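Local coordinates for protein ATP-dependent RNA helicase HrpB (Escherichia coli, PDB 6EUD) that hydrolyses ATP to ADP and phosphate as a bacterial DExH-box NTPase of the DEAH/RHA type, with RNA helicase and single-stranded RNA binding activity, at residues E100-T103 / R109-Q112. Residues are numbered along the deposited sequence; the frame is centred on the assembly and turned at random.
Sequences EVVT and RMIQ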
ATOM      1  N   GLU A 100       9.912   5.892  31.250  1.00 85.96           N
ATOM      2  CA  GLU A 100      10.053   4.615  30.567  1.00 82.30           C
ATOM      3  C   GLU A 100      10.437   4.841  29.103  1.00 79.76           C
ATOM      4  O   GLU A 100       9.891   5.720  28.435  1.00 76.02           O
ATOM      5  CB  GLU A 100       8.761   3.803  30.690  1.00 77.14           C
ATOM      6  CG  GLU A 100       8.415   3.437  32.130  1.00 84.08           C
ATOM      7  CD  GLU A 100       7.134   2.616  32.261  1.00 89.94           C
ATOM      8  OE1 GLU A 100       6.415   2.458  31.254  1.00 87.62           O
ATOM      9  OE2 GLU A 100       6.845   2.124  33.377  1.00 95.92           O
ATOM     10  N   VAL A 101      11.397   4.057  28.620  1.00 81.02           N
ATOM     11  CA  VAL A 101      11.866   4.161  27.243  1.00 78.24           C
ATOM     12  C   VAL A 101      11.436   2.921  26.474  1.00 78.16           C
ATOM     13  O   VAL A 101      12.060   1.872  26.582  1.00 79.52           O
ATOM     14  CB  VAL A 101      13.402   4.314  27.157  1.00 79.87           C
ATOM     15  CG1 VAL A 101      13.831   4.580  25.720  1.00 74.71           C
ATOM     16  CG2 VAL A 101      13.885   5.437  28.074  1.00 82.12           C
ATOM     17  N   VAL A 102      10.376   3.058  25.685  1.00 75.06           N
ATOM     18  CA  VAL A 102       9.738   1.911  25.050  1.00 72.90           C
ATOM     19  C   VAL A 102      10.034   1.824  23.552  1.00 70.98           C
ATOM     20  O   VAL A 102      10.474   2.800  22.939  1.00 72.70           O
ATOM     21  CB  VAL A 102       8.213   1.959  25.265  1.00 69.60           C
ATOM     22  CG1 VAL A 102       7.898   2.054  26.753  1.00 72.44           C
ATOM     23  CG2 VAL A 102       7.602   3.141  24.522  1.00 64.25           C
ATOM     24  N   THR A 103       9.788   0.646  22.980  1.00 67.49           N
ATOM     25  CA  THR A 103       9.963   0.395  21.549  1.00 64.83           C
ATOM     26  C   THR A 103       9.275  -0.887  21.097  1.00 65.63           C
ATOM     27  O   THR A 103       8.683  -1.595  21.903  1.00 71.62           O
ATOM     28  CB  THR A 103      11.427   0.263  21.168  1.00 68.49           C
ATOM     29  OG1 THR A 103      11.525   0.040  19.754  1.00 67.19           O
ATOM     30  CG2 THR A 103      12.035  -0.927  21.898  1.00 72.44           C
ATOM     31  N   ARG A 109       0.673  -1.131  22.598  1.00 49.70           N
ATOM     32  CA  ARG A 109       0.060  -2.010  23.609  1.00 70.94           C
ATOM     33  C   ARG A 109      -0.462  -1.254  24.830  1.00 64.74           C
ATOM     34  O   ARG A 109      -1.592  -1.471  25.264  1.00 64.99           O
ATOM     35  CB  ARG A 109       1.058  -3.079  24.072  1.00 77.72           C
ATOM     36  CG  ARG A 109       1.309  -4.153  23.035  1.00 82.43           C
ATOM     37  CD  ARG A 109       0.003  -4.563  22.389  1.00 87.44           C
ATOM     38  NE  ARG A 109       0.203  -4.783  20.969  1.00 90.30           N
ATOM     39  CZ  ARG A 109      -0.735  -4.600  20.051  1.00 90.20           C
ATOM     40  NH1 ARG A 109      -1.949  -4.199  20.403  1.00 88.89           N
ATOM     41  NH2 ARG A 109      -0.451  -4.816  18.775  1.00 92.11           N
ATOM     42  N   MET A 110       0.372  -0.365  25.366  1.00 61.82           N
ATOM     43  CA  MET A 110       0.036   0.439  26.537  1.00 63.45           C
ATOM     44  C   MET A 110      -1.234   1.273  26.342  1.00 62.17           C
ATOM     45  O   MET A 110      -2.103   1.313  27.216  1.00 68.07           O
ATOM     46  CB  MET A 110       1.214   1.355  26.897  1.00 63.97           C
ATOM     47  CG  MET A 110       2.471   0.598  27.301  1.00 68.95           C
ATOM     48  SD  MET A 110       3.918   1.648  27.583  1.00 97.44           S
ATOM     49  CE  MET A 110       3.278   2.817  28.778  1.00 63.50           C
ATOM     50  N   ILE A 111      -1.335   1.934  25.194  1.00 57.02           N
ATOM     51  CA  ILE A 111      -2.496   2.762  24.888  1.00 57.79           C
ATOM     52  C   ILE A 111      -3.751   1.908  24.645  1.00 60.06           C
ATOM     53  O   ILE A 111      -4.864   2.309  24.995  1.00 60.58           O
ATOM     54  CB  ILE A 111      -2.221   3.664  23.658  1.00 54.72           C
ATOM     55  CG1 ILE A 111      -0.948   4.486  23.883  1.00 48.23           C
ATOM     56  CG2 ILE A 111      -3.393   4.589  23.398  1.00 53.38           C
ATOM     57  CD1 ILE A 111      -0.590   5.398  22.748  1.00 48.71           C
ATOM     58  N   GLN A 112      -3.568   0.720  24.066  1.00 59.00           N
ATOM     59  CA  GLN A 112      -4.690  -0.178  23.814  1.00 54.58           C
ATOM     60  C   GLN A 112      -5.299  -0.669  25.107  1.00 58.47           C
ATOM     61  O   GLN A 112      -6.524  -0.801  25.212  1.00 59.26           O
ATOM     62  CB  GLN A 112      -4.261  -1.377  22.965  1.00 51.89           C
ATOM     63  CG  GLN A 112      -3.958  -1.046  21.523  1.00 48.61           C
ATOM     64  CD  GLN A 112      -5.207  -0.772  20.704  1.00 48.95           C
ATOM     65  OE1 GLN A 112      -6.311  -0.692  21.236  1.00 53.41           O
ATOM     66  NE2 GLN A 112      -5.037  -0.663  19.389  1.00 42.45           N
TER
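Val102 and Met110 mark the nearest approach of the two backbones, their CA atoms 9.9 Å apart, so strand 100-102 and helix 109-112 meet through side chains alone, with no hydrogen bond between them. Met110 reaches across from the helix and Val102 meets it from the strand. The methionine chain runs out with SD anti to CA (chi2 175°), which carries the sulfur toward the strand, where SD lies 4.1 Å from CG1 of Val102. The turn at the last torsion (chi3 54°) then swings the methyl off that line toward Glu100, leaving Met110 CE 4.0 Å from Glu100 OE1. This is a loose van der Waals touch; the same carboxylate oxygen makes a salt bridge to Arg86 on the neighbouring strand, which would hold the acid in place beside the methyl. Glu100 and Val102, two residues apart, send their side chains to the same face of the sheet. Ile55 of strand 53-57 touches all three side chains and adds an apolar neighbour. Strand 99-102, a short turn and helix 106-113, with the helix packed on the mostly parallel sheet, make a beta-alpha unit of the RecA-like, P-loop NTPase fold of the helicase ATP-binding domain.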